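Local coordinates for protein putative D-alanine N-acetyltransferase of GNAT family (Desulfovibrio desulfuricans subsp. desulfuricans, PDB 2R7H) that probably transfers an acyl group, most likely acetyl from acetyl-CoA, to an acceptor molecule, as members of the GNAT superfamily do, at residues 83-88 with 93-98; 24-29 with 54-59; 100-105 with 113-118. All coordinates share one frame; numbering follows the deposited sequence. Where two conformers were deposited one is given.

Interaction 1: residues 83-88 with 93-98; sequences ACYGPT and GTYDLY
The Y98 side chain lies along the backbone of C84 to P87, meeting it with one atom after another. Its CB sits 3.5 Å from C84 O, the same oxygen that accepts a hydrogen bond from Y98 N. With CG anti to the carbonyl carbon (chi1 -56°), the ring then runs back along the partner strand. CD2 has C84 SG 3.9 Å away, a sulfur-aromatic contact made at the ring edge. CE2 comes next, 3.5 Å from G86 N and just as near Y85 C, while D96 O lies over the centre of one face. At the tip, OH donates to a water that bridges to P87 O.

These residues belong to the antiparallel hairpin of strands 78-87 and 94-102. The backbone of C84 is hydrogen-bonded to that of both Y98 and W99, and Y98 has a helix-like backbone; both are consistent with the bulge that GNAT proteins usually carry in this strand beside the acetyl-CoA site. Y98 also borders, with Y68 and W99, the pocket holding 2-ethoxyethanol.

Toward the turn, G86 and D96 form a hydrogen-bonded pair, and D96 N meets G86 O nearly straight, at 167°. Y85 and L97 share one face as a non-hydrogen-bonded pair, CB of Y85 being 4.1 Å from L97 CD1. The Y95 ring passes P87 at a slant, CE2 3.8 Å from P87 CB, and its OH bonds to T126. T88 OG1 donates to D96 OD2 over 2.9 Å, reaching the oxygen from above the carboxylate plane.

Interaction 2: residues 24-29 with 54-59; sequences RQVLPQ and ELVDEH
V26 meets H59 methyl to ring: the CG2 branch of the valine stands over one face of the imidazole, displaced from its centre to the CD2 side. Its height above the ring plane is 3.3 Å, and the line from CG2 to the ring centroid leans 25° from the normal, which makes this a CH-pi contact. The nearest ring atom is CD2, at 3.3 Å from V26 CG2. V26 CB lies beyond the rim, 3.6 Å from H59 CD2, so it is the methyl that stands over the ring itself.

The other branch of V26 serves a different partner. CG1, placed anti to the backbone N (chi1 179°), diverges from the ring and reaches V56, where V26 CG1 and V56 CG1 are 3.7 Å apart. The two valines meet at a slant through one methyl each. V56 and H59 are three residues apart on the helix, close to one turn, and the forked valine spans them, one methyl for each.

H59 extends from the helix with CG anti to its own N (chi1 -173°), and its ND1 is hydrogen-bonded to Y68 O. That bond and the methyl on the face would be expected to limit the rotation of the imidazole. No hydrogen bond joins the two segments, and the contact is small, burying 154 Å² in all.

Helices 30-41 and 46-61 are the pair that GNAT proteins carry between the first two strands, and this contact joins the loop after strand 21-23, which holds V26, to the second of them. V26 also packs on F70 and F72 of strand 69-75. V56 touches F70 as well, together with D30, A31 and V34 of helix 30-41.

Interaction 3: residues 100-105 with 113-118; sequences IAVAPH and RALLAE
I100 and L115 touch through aliphatic carbons, and every contact between the two segments is of this apolar kind. I100 uses both of its branches. The CG2 methyl meets L115 CD1 at 3.8 Å and lies 4.0 Å from L115 CB, the two side chains lying alongside and pointing opposite ways. The longer branch is fully extended (chi2 179°), which carries its CD1 past L115 to the start of the next side chain, 3.7 Å from L116 CB. There the isoleucine and the leucine run at about a right angle. V102, two residues along the strand and thus on the same face, adds a lighter touch, its CG2 4.1 Å from L115 CD1. The CD1 methyl of L115 therefore has a methyl from each of I100 and V102 near it.

Hydrogen bonding plays no part across this contact; the backbone bonds found here lie within the helix or run to another strand. On the helix A117 N bonds to R113 O at 3.0 Å, and E118 N likewise to A114 O. On the strand A101 pairs with Y82 of strand 78-87.

The segment axes approach to 9.1 Å and run at 146°, so the helix returns roughly antiparallel to the strand, as in a beta-alpha-beta crossover. The Q-x-x-G-x-G sequence runs from the connection into the first turn of helix 111-125; in GNAT relatives it binds the pyrophosphate of coenzyme A, and it probably does so here. From helix 111-125 the chain continues into strand 130-136, parallel to 94-102. L115 also reaches V71 and A73 of strand 69-75 and F22 of strand 21-23, while L116 packs on A151 and F153.

From the N terminus the three contacts follow in series, none nested in or crossing another. Interaction 2 closes the first and longest loop, with helix 30-41 and part of helix 46-61 inside it. Interaction 1 closes the short turn of the hairpin 78-87/94-102, and interaction 3 then uses the later part of strand 94-102 to bring helix 111-125 back onto the sheet. The contacts also touch directly. C84 SG lies 3.5 Å from L55 CD1, joining hairpin to helix 46-61; L97 CD2 packs against L116 CD1; and R24 NH2 forms a salt bridge with E118 OE1, linking the N-terminal loop to helix 111-125.

Interaction 1: residues 83-88 with 93-98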
ATOM      1  N   ALA B  83       2.212  -7.244  17.565  1.00 30.52           N
ATOM      2  CA  ALA B  83       1.797  -6.176  16.642  1.00 29.68           C
ATOM      3  C   ALA B  83       2.878  -6.130  15.544  1.00 31.09           C
ATOM      4  O   ALA B  83       4.055  -6.379  15.824  1.00 31.02           O
ATOM      5  CB  ALA B  83       1.726  -4.892  17.323  1.00 27.40           C
ATOM      6  N   CYS B  84       2.461  -5.856  14.319  1.00 30.25           N
ATOM      7  CA  CYS B  84       3.319  -5.759  13.138  1.00 31.12           C
ATOM      8  C   CYS B  84       3.023  -4.359  12.555  1.00 28.52           C
ATOM      9  O   CYS B  84       1.852  -3.942  12.387  1.00 29.75           O
ATOM     10  CB  CYS B  84       2.978  -6.852  12.109  1.00 33.57           C
ATOM     11  SG  CYS B  84       4.076  -6.703  10.673  1.00 50.39           S
ATOM     12  N   TYR B  85       4.061  -3.595  12.274  1.00 27.85           N
ATOM     13  CA  TYR B  85       3.864  -2.243  11.752  1.00 31.49           C
ATOM     14  C   TYR B  85       5.097  -1.759  10.996  1.00 33.78           C
ATOM     15  O   TYR B  85       6.112  -2.408  10.993  1.00 34.39           O
ATOM     16  CB  TYR B  85       3.529  -1.277  12.924  1.00 32.88           C
ATOM     17  CG  TYR B  85       4.697  -0.936  13.788  1.00 27.41           C
ATOM     18  CD1 TYR B  85       5.125  -1.768  14.795  1.00 27.71           C
ATOM     19  CD2 TYR B  85       5.426   0.231  13.543  1.00 34.86           C
ATOM     20  CE1 TYR B  85       6.231  -1.433  15.538  1.00 33.40           C
ATOM     21  CE2 TYR B  85       6.484   0.569  14.269  1.00 35.45           C
ATOM     22  CZ  TYR B  85       6.902  -0.252  15.258  1.00 38.11           C
ATOM     23  OH  TYR B  85       8.006   0.129  15.949  1.00 41.57           O
ATOM     24  N   GLY B  86       5.008  -0.589  10.362  1.00 34.66           N
ATOM     25  CA  GLY B  86       6.171  -0.097   9.640  1.00 34.34           C
ATOM     26  C   GLY B  86       5.987   1.251   9.007  1.00 31.96           C
ATOM     27  O   GLY B  86       4.871   1.734   8.890  1.00 31.34           O
ATOM     28  N   PRO B  87       7.106   1.899   8.618  1.00 32.03           N
ATOM     29  CA  PRO B  87       6.892   3.199   7.975  1.00 27.91           C
ATOM     30  C   PRO B  87       6.242   3.078   6.601  1.00 29.30           C
ATOM     31  O   PRO B  87       6.509   2.143   5.837  1.00 32.29           O
ATOM     32  CB  PRO B  87       8.294   3.756   7.832  1.00 30.38           C
ATOM     33  CG  PRO B  87       9.173   2.508   7.690  1.00 27.61           C
ATOM     34  CD  PRO B  87       8.534   1.571   8.706  1.00 33.90           C
ATOM     35  N   THR B  88       5.356   4.008   6.287  1.00 27.90           N
ATOM     36  CA  THR B  88       4.703   3.969   4.998  1.00 29.77           C
ATOM     37  C   THR B  88       5.687   4.441   3.899  1.00 32.88           C
ATOM     38  O   THR B  88       6.305   5.500   4.049  1.00 36.98           O
ATOM     39  CB  THR B  88       3.510   4.899   4.985  1.00 27.83           C
ATOM     40  OG1 THR B  88       2.680   4.571   6.116  1.00 28.07           O
ATOM     41  CG2 THR B  88       2.744   4.714   3.716  1.00 27.74           C
ATOM     42  N   GLY B  93       7.288  10.512   8.268  1.00 30.25           N
ATOM     43  CA  GLY B  93       6.532  10.440   9.517  1.00 32.17           C
ATOM     44  C   GLY B  93       5.178   9.758   9.543  1.00 32.19           C
ATOM     45  O   GLY B  93       4.428   9.942  10.513  1.00 29.64           O
ATOM     46  N   THR B  94       4.841   8.998   8.499  1.00 29.64           N
ATOM     47  CA  THR B  94       3.581   8.253   8.455  1.00 29.03           C
ATOM     48  C   THR B  94       3.931   6.773   8.557  1.00 26.48           C
ATOM     49  O   THR B  94       4.888   6.344   7.935  1.00 26.32           O
ATOM     50  CB  THR B  94       2.772   8.548   7.212  1.00 33.06           C
ATOM     51  OG1 THR B  94       2.416   9.931   7.233  1.00 25.39           O
ATOM     52  CG2 THR B  94       1.453   7.777   7.197  1.00 33.85           C
ATOM     53  N   TYR B  95       3.153   6.052   9.346  1.00 28.55           N
ATOM     54  CA  TYR B  95       3.339   4.631   9.615  1.00 25.21           C
ATOM     55  C   TYR B  95       2.017   3.878   9.450  1.00 24.22           C
ATOM     56  O   TYR B  95       0.969   4.430   9.657  1.00 27.78           O
ATOM     57  CB  TYR B  95       3.828   4.445  11.075  1.00 28.13           C
ATOM     58  CG  TYR B  95       5.249   4.905  11.281  1.00 26.11           C
ATOM     59  CD1 TYR B  95       5.562   6.261  11.371  1.00 29.52           C
ATOM     60  CD2 TYR B  95       6.278   3.995  11.355  1.00 30.19           C
ATOM     61  CE1 TYR B  95       6.887   6.686  11.490  1.00 31.27           C
ATOM     62  CE2 TYR B  95       7.578   4.397  11.470  1.00 34.26           C
ATOM     63  CZ  TYR B  95       7.880   5.738  11.551  1.00 37.97           C
ATOM     64  OH  TYR B  95       9.186   6.127  11.686  1.00 40.70           O
ATOM     65  N   ASP B  96       2.132   2.617   9.105  1.00 29.71           N
ATOM     66  CA  ASP B  96       0.996   1.734   9.015  1.00 28.77           C
ATOM     67  C   ASP B  96       1.055   0.642  10.074  1.00 30.41           C
ATOM     68  O   ASP B  96       2.091   0.029  10.253  1.00 25.59           O
ATOM     69  CB  ASP B  96       0.931   1.047   7.679  1.00 28.53           C
ATOM     70  CG  ASP B  96       0.460   1.978   6.582  1.00 30.14           C
ATOM     71  OD1 ASP B  96      -0.697   2.434   6.615  1.00 52.36           O
ATOM     72  OD2 ASP B  96       1.234   2.150   5.658  1.00 39.87           O
ATOM     73  N   LEU B  97      -0.048   0.462  10.799  1.00 25.95           N
ATOM     74  CA  LEU B  97      -0.184  -0.657  11.736  1.00 27.74           C
ATOM     75  C   LEU B  97      -0.785  -1.758  10.856  1.00 29.65           C
ATOM     76  O   LEU B  97      -1.900  -1.607  10.401  1.00 29.18           O
ATOM     77  CB  LEU B  97      -1.185  -0.338  12.878  1.00 27.21           C
ATOM     78  CG  LEU B  97      -1.439  -1.491  13.893  1.00 24.72           C
ATOM     79  CD1 LEU B  97      -0.142  -1.946  14.669  1.00 25.30           C
ATOM     80  CD2 LEU B  97      -2.535  -1.022  14.872  1.00 31.99           C
ATOM     81  N   TYR B  98      -0.047  -2.831  10.594  1.00 27.02           N
ATOM     82  CA  TYR B  98      -0.507  -3.947   9.740  1.00 31.50           C
ATOM     83  C   TYR B  98      -1.558  -4.760  10.514  1.00 36.70           C
ATOM     84  O   TYR B  98      -2.674  -4.928  10.016  1.00 34.70           O
ATOM     85  CB  TYR B  98       0.713  -4.695   9.126  1.00 33.73           C
ATOM     86  CG  TYR B  98       1.641  -3.714   8.335  1.00 34.11           C
ATOM     87  CD1 TYR B  98       1.125  -2.955   7.292  1.00 41.04           C
ATOM     88  CD2 TYR B  98       3.024  -3.606   8.569  1.00 37.96           C
ATOM     89  CE1 TYR B  98       1.915  -2.034   6.561  1.00 39.49           C
ATOM     90  CE2 TYR B  98       3.849  -2.676   7.821  1.00 36.30           C
ATOM     91  CZ  TYR B  98       3.279  -1.887   6.811  1.00 45.94           C
ATOM     92  OH  TYR B  98       4.002  -0.946   6.003  1.00 36.87           O
TER
HETATM   93  O   HOH W   1       6.403  -0.449   6.061  1.00 50.15           O

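Interaction 2: residues 24-29 with 54-59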
ATOM      1  N   ARG B  24      11.160  -6.384  21.026  1.00 40.12           N
ATOM      2  CA  ARG B  24      11.237  -5.888  19.653  1.00 41.21           C
ATOM      3  C   ARG B  24      12.177  -6.689  18.772  1.00 42.81           C
ATOM      4  O   ARG B  24      12.057  -6.618  17.558  1.00 39.46           O
ATOM      5  CB  ARG B  24      11.684  -4.434  19.570  1.00 42.87           C
ATOM      6  CG  ARG B  24      10.667  -3.355  19.800  1.00 43.56           C
ATOM      7  CD  ARG B  24      10.213  -3.309  21.167  1.00 48.53           C
ATOM      8  NE  ARG B  24       9.349  -2.159  21.388  1.00 42.30           N
ATOM      9  CZ  ARG B  24       8.699  -1.952  22.524  1.00 45.15           C
ATOM     10  NH1 ARG B  24       8.847  -2.751  23.592  1.00 46.44           N
ATOM     11  NH2 ARG B  24       7.931  -0.902  22.616  1.00 36.34           N
ATOM     12  N   GLN B  25      13.139  -7.399  19.363  1.00 44.61           N
ATOM     13  CA  GLN B  25      14.118  -8.178  18.594  1.00 49.20           C
ATOM     14  C   GLN B  25      13.461  -9.406  17.999  1.00 45.93           C
ATOM     15  O   GLN B  25      12.788 -10.100  18.715  1.00 43.94           O
ATOM     16  CB  GLN B  25      15.285  -8.627  19.500  1.00 48.90           C
ATOM     17  CG  GLN B  25      16.473  -9.262  18.732  1.00 56.48           C
ATOM     18  CD  GLN B  25      17.614  -9.725  19.640  1.00 57.76           C
ATOM     19  OE1 GLN B  25      17.397 -10.194  20.769  1.00 66.80           O
ATOM     20  NE2 GLN B  25      18.836  -9.642  19.120  1.00 72.28           N
ATOM     21  N   VAL B  26      13.671  -9.661  16.703  1.00 45.14           N
ATOM     22  CA  VAL B  26      13.093 -10.814  16.032  1.00 46.12           C
ATOM     23  C   VAL B  26      14.092 -11.947  16.139  1.00 48.84           C
ATOM     24  O   VAL B  26      15.259 -11.777  15.788  1.00 48.47           O
ATOM     25  CB  VAL B  26      12.783 -10.541  14.551  1.00 46.72           C
ATOM     26  CG1 VAL B  26      12.206 -11.775  13.885  1.00 42.64           C
ATOM     27  CG2 VAL B  26      11.817  -9.416  14.440  1.00 38.81           C
ATOM     28  N   LEU B  27      13.628 -13.082  16.652  1.00 51.08           N
ATOM     29  CA  LEU B  27      14.429 -14.275  16.821  1.00 53.48           C
ATOM     30  C   LEU B  27      13.931 -15.323  15.814  1.00 55.14           C
ATOM     31  O   LEU B  27      12.839 -15.174  15.265  1.00 55.73           O
ATOM     32  CB  LEU B  27      14.274 -14.802  18.252  1.00 53.78           C
ATOM     33  CG  LEU B  27      14.572 -13.778  19.358  1.00 52.43           C
ATOM     34  CD1 LEU B  27      14.312 -14.375  20.717  1.00 54.33           C
ATOM     35  CD2 LEU B  27      15.990 -13.256  19.279  1.00 46.07           C
ATOM     36  N   PRO B  28      14.737 -16.369  15.536  1.00 56.40           N
ATOM     37  CA  PRO B  28      14.311 -17.447  14.601  1.00 56.75           C
ATOM     38  C   PRO B  28      13.006 -18.195  14.983  1.00 56.66           C
ATOM     39  O   PRO B  28      12.259 -18.630  14.089  1.00 57.93           O
ATOM     40  CB  PRO B  28      15.501 -18.402  14.620  1.00 56.57           C
ATOM     41  CG  PRO B  28      16.655 -17.544  15.008  1.00 58.38           C
ATOM     42  CD  PRO B  28      16.110 -16.600  16.019  1.00 56.44           C
ATOM     43  N   GLN B  29      12.743 -18.326  16.289  1.00 55.37           N
ATOM     44  CA  GLN B  29      11.531 -18.963  16.804  1.00 53.97           C
ATOM     45  C   GLN B  29      10.233 -18.199  16.476  1.00 53.95           C
ATOM     46  O   GLN B  29       9.153 -18.793  16.410  1.00 54.01           O
ATOM     47  CB  GLN B  29      11.634 -19.051  18.336  1.00 53.49           C
ATOM     48  N   GLU B  54       5.661 -14.539   6.610  1.00 46.25           N
ATOM     49  CA  GLU B  54       6.663 -14.049   5.644  1.00 47.57           C
ATOM     50  C   GLU B  54       7.322 -12.748   6.102  1.00 48.42           C
ATOM     51  O   GLU B  54       8.542 -12.591   5.950  1.00 51.13           O
ATOM     52  CB  GLU B  54       6.056 -13.894   4.240  1.00 47.52           C
ATOM     53  N   LEU B  55       6.528 -11.835   6.675  1.00 46.84           N
ATOM     54  CA  LEU B  55       7.042 -10.559   7.203  1.00 44.32           C
ATOM     55  C   LEU B  55       8.101 -10.773   8.293  1.00 44.33           C
ATOM     56  O   LEU B  55       9.044 -10.003   8.383  1.00 44.09           O
ATOM     57  CB  LEU B  55       5.909  -9.713   7.784  1.00 42.24           C
ATOM     58  CG  LEU B  55       4.784  -9.217   6.869  1.00 45.10           C
ATOM     59  CD1 LEU B  55       3.737  -8.436   7.656  1.00 45.92           C
ATOM     60  CD2 LEU B  55       5.313  -8.371   5.730  1.00 47.42           C
ATOM     61  N   VAL B  56       7.918 -11.799   9.129  1.00 43.87           N
ATOM     62  CA  VAL B  56       8.859 -12.110  10.194  1.00 44.90           C
ATOM     63  C   VAL B  56      10.138 -12.691   9.583  1.00 47.07           C
ATOM     64  O   VAL B  56      11.246 -12.392  10.045  1.00 45.96           O
ATOM     65  CB  VAL B  56       8.262 -13.073  11.235  1.00 43.67           C
ATOM     66  CG1 VAL B  56       9.301 -13.429  12.272  1.00 45.79           C
ATOM     67  CG2 VAL B  56       7.027 -12.456  11.907  1.00 41.15           C
ATOM     68  N   ASP B  57       9.976 -13.523   8.557  1.00 50.41           N
ATOM     69  CA  ASP B  57      11.111 -14.120   7.852  1.00 53.67           C
ATOM     70  C   ASP B  57      11.927 -13.062   7.099  1.00 54.74           C
ATOM     71  O   ASP B  57      13.154 -13.105   7.156  1.00 56.00           O
ATOM     72  CB  ASP B  57      10.656 -15.242   6.910  1.00 55.06           C
ATOM     73  CG  ASP B  57      10.130 -16.466   7.655  1.00 57.02           C
ATOM     74  OD1 ASP B  57      10.628 -16.783   8.763  1.00 62.32           O
ATOM     75  OD2 ASP B  57       9.246 -17.147   7.093  1.00 62.04           O
ATOM     76  N   GLU B  58      11.268 -12.119   6.415  1.00 55.93           N
ATOM     77  CA  GLU B  58      11.988 -11.041   5.702  1.00 56.46           C
ATOM     78  C   GLU B  58      12.801 -10.178   6.698  1.00 57.62           C
ATOM     79  O   GLU B  58      13.881  -9.697   6.341  1.00 57.53           O
ATOM     80  CB  GLU B  58      11.067 -10.174   4.806  1.00 56.38           C
ATOM     81  CG  GLU B  58      10.555 -10.844   3.531  1.00 52.97           C
ATOM     82  N   HIS B  59      12.291  -9.985   7.923  1.00 57.67           N
ATOM     83  CA  HIS B  59      13.022  -9.235   8.956  1.00 58.29           C
ATOM     84  C   HIS B  59      14.241 -10.066   9.372  1.00 60.43           C
ATOM     85  O   HIS B  59      15.279  -9.498   9.710  1.00 60.58           O
ATOM     86  CB  HIS B  59      12.163  -8.930  10.173  1.00 56.98           C
ATOM     87  CG  HIS B  59      12.824  -8.021  11.162  1.00 55.31           C
ATOM     88  ND1 HIS B  59      12.474  -6.696  11.302  1.00 52.82           N
ATOM     89  CD2 HIS B  59      13.826  -8.237  12.047  1.00 54.78           C
ATOM     90  CE1 HIS B  59      13.220  -6.140  12.237  1.00 54.32           C
ATOM     91  NE2 HIS B  59      14.049  -7.054  12.704  1.00 50.05           N
TER

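Interaction 3: residues 100-105 with 113-118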
ATOM      1  N   ILE B 100      -2.672  -6.261  14.929  1.00 31.92           N
ATOM      2  CA  ILE B 100      -2.382  -6.634  16.279  1.00 30.67           C
ATOM      3  C   ILE B 100      -3.102  -7.999  16.424  1.00 32.63           C
ATOM      4  O   ILE B 100      -4.295  -8.060  16.199  1.00 35.45           O
ATOM      5  CB  ILE B 100      -2.888  -5.659  17.335  1.00 33.26           C
ATOM      6  CG1 ILE B 100      -2.209  -4.309  17.169  1.00 35.18           C
ATOM      7  CG2 ILE B 100      -2.544  -6.219  18.766  1.00 29.64           C
ATOM      8  CD1 ILE B 100      -2.666  -3.275  18.139  1.00 32.67           C
ATOM      9  N   ALA B 101      -2.380  -9.077  16.733  1.00 32.76           N
ATOM     10  CA  ALA B 101      -2.982 -10.418  16.934  1.00 30.38           C
ATOM     11  C   ALA B 101      -2.679 -10.904  18.360  1.00 30.28           C
ATOM     12  O   ALA B 101      -1.532 -10.926  18.783  1.00 27.52           O
ATOM     13  CB  ALA B 101      -2.441 -11.439  15.878  1.00 30.98           C
ATOM     14  N   VAL B 102      -3.720 -11.299  19.092  1.00 33.22           N
ATOM     15  CA  VAL B 102      -3.617 -11.830  20.471  1.00 33.67           C
ATOM     16  C   VAL B 102      -4.239 -13.235  20.508  1.00 35.36           C
ATOM     17  O   VAL B 102      -5.320 -13.441  19.937  1.00 33.11           O
ATOM     18  CB  VAL B 102      -4.358 -10.911  21.465  1.00 35.33           C
ATOM     19  CG1 VAL B 102      -4.501 -11.555  22.851  1.00 36.94           C
ATOM     20  CG2 VAL B 102      -3.617  -9.549  21.571  1.00 35.58           C
ATOM     21  N   ALA B 103      -3.572 -14.182  21.173  1.00 38.55           N
ATOM     22  CA  ALA B 103      -4.082 -15.564  21.297  1.00 43.08           C
ATOM     23  C   ALA B 103      -5.444 -15.533  22.025  1.00 44.46           C
ATOM     24  O   ALA B 103      -5.648 -14.664  22.869  1.00 42.00           O
ATOM     25  CB  ALA B 103      -3.107 -16.417  22.033  1.00 42.06           C
ATOM     26  N   PRO B 104      -6.383 -16.446  21.680  1.00 50.36           N
ATOM     27  CA  PRO B 104      -7.728 -16.432  22.302  1.00 51.75           C
ATOM     28  C   PRO B 104      -7.758 -16.421  23.820  1.00 53.13           C
ATOM     29  O   PRO B 104      -8.574 -15.703  24.396  1.00 52.63           O
ATOM     30  CB  PRO B 104      -8.400 -17.705  21.744  1.00 54.32           C
ATOM     31  CG  PRO B 104      -7.270 -18.558  21.246  1.00 54.37           C
ATOM     32  CD  PRO B 104      -6.274 -17.569  20.724  1.00 52.71           C
ATOM     33  N   HIS B 105      -6.848 -17.161  24.448  1.00 55.56           N
ATOM     34  CA  HIS B 105      -6.794 -17.209  25.905  1.00 58.95           C
ATOM     35  C   HIS B 105      -6.326 -15.893  26.570  1.00 58.19           C
ATOM     36  O   HIS B 105      -6.567 -15.713  27.753  1.00 57.21           O
ATOM     37  CB  HIS B 105      -5.927 -18.375  26.382  1.00 62.28           C
ATOM     38  CG  HIS B 105      -4.459 -18.142  26.240  1.00 67.31           C
ATOM     39  ND1 HIS B 105      -3.799 -18.252  25.035  1.00 72.94           N
ATOM     40  CD2 HIS B 105      -3.514 -17.856  27.168  1.00 71.93           C
ATOM     41  CE1 HIS B 105      -2.513 -18.006  25.221  1.00 77.50           C
ATOM     42  NE2 HIS B 105      -2.313 -17.770  26.508  1.00 78.95           N
ATOM     43  N   ARG B 113      -4.630  -3.413  23.618  0.50 34.69           N
ATOM     44  CA  ARG B 113      -4.382  -1.977  23.909  0.50 35.06           C
ATOM     45  C   ARG B 113      -2.940  -1.717  24.361  0.50 33.85           C
ATOM     46  O   ARG B 113      -2.384  -0.687  23.999  0.50 34.03           O
ATOM     47  CB  ARG B 113      -5.491  -1.266  24.773  0.50 34.66           C
ATOM     48  CG  ARG B 113      -6.246  -2.080  25.866  0.50 38.17           C
ATOM     49  CD  ARG B 113      -7.363  -1.314  26.611  0.50 38.06           C
ATOM     50  NE  ARG B 113      -6.963  -0.620  27.835  0.50 41.50           N
ATOM     51  CZ  ARG B 113      -7.159  -1.120  29.054  0.50 34.86           C
ATOM     52  N   ALA B 114      -2.347  -2.663  25.097  1.00 33.53           N
ATOM     53  CA  ALA B 114      -0.958  -2.596  25.556  1.00 32.43           C
ATOM     54  C   ALA B 114       0.005  -2.686  24.369  1.00 30.94           C
ATOM     55  O   ALA B 114       0.992  -1.965  24.312  1.00 26.54           O
ATOM     56  CB  ALA B 114      -0.661  -3.734  26.529  1.00 31.79           C
ATOM     57  N   LEU B 115      -0.264  -3.606  23.444  1.00 30.17           N
ATOM     58  CA  LEU B 115       0.552  -3.737  22.236  1.00 29.08           C
ATOM     59  C   LEU B 115       0.471  -2.478  21.377  1.00 26.45           C
ATOM     60  O   LEU B 115       1.500  -2.010  20.902  1.00 27.20           O
ATOM     61  CB  LEU B 115       0.175  -4.988  21.440  1.00 27.57           C
ATOM     62  CG  LEU B 115       0.726  -6.295  21.977  1.00 28.93           C
ATOM     63  CD1 LEU B 115      -0.078  -7.517  21.415  1.00 28.55           C
ATOM     64  CD2 LEU B 115       2.215  -6.408  21.682  1.00 30.00           C
ATOM     65  N   LEU B 116      -0.717  -1.927  21.181  1.00 30.01           N
ATOM     66  CA  LEU B 116      -0.856  -0.687  20.416  1.00 28.83           C
ATOM     67  C   LEU B 116      -0.077   0.466  21.111  1.00 28.87           C
ATOM     68  O   LEU B 116       0.537   1.290  20.438  1.00 28.70           O
ATOM     69  CB  LEU B 116      -2.313  -0.278  20.281  1.00 28.52           C
ATOM     70  CG  LEU B 116      -2.632   1.055  19.600  1.00 28.37           C
ATOM     71  CD1 LEU B 116      -2.207   1.158  18.115  1.00 27.00           C
ATOM     72  CD2 LEU B 116      -4.100   1.346  19.747  1.00 28.39           C
ATOM     73  N   ALA B 117      -0.181   0.568  22.448  1.00 26.61           N
ATOM     74  CA  ALA B 117       0.559   1.604  23.185  1.00 28.63           C
ATOM     75  C   ALA B 117       2.083   1.493  22.913  1.00 27.70           C
ATOM     76  O   ALA B 117       2.791   2.497  22.759  1.00 29.80           O
ATOM     77  CB  ALA B 117       0.233   1.542  24.681  1.00 29.24           C
ATOM     78  N   GLU B 118       2.591   0.280  22.823  1.00 26.09           N
ATOM     79  CA  GLU B 118       4.010   0.112  22.534  1.00 25.62           C
ATOM     80  C   GLU B 118       4.380   0.538  21.097  1.00 28.37           C
ATOM     81  O   GLU B 118       5.452   1.129  20.862  1.00 27.24           O
ATOM     82  CB  GLU B 118       4.436  -1.338  22.811  1.00 28.40           C
ATOM     83  CG  GLU B 118       4.279  -1.786  24.262  1.00 33.09           C
ATOM     84  CD  GLU B 118       4.899  -0.844  25.298  1.00 38.85           C
ATOM     85  OE1 GLU B 118       6.036  -0.410  25.116  1.00 38.03           O
ATOM     86  OE2 GLU B 118       4.217  -0.550  26.303  1.00 43.07           O
TER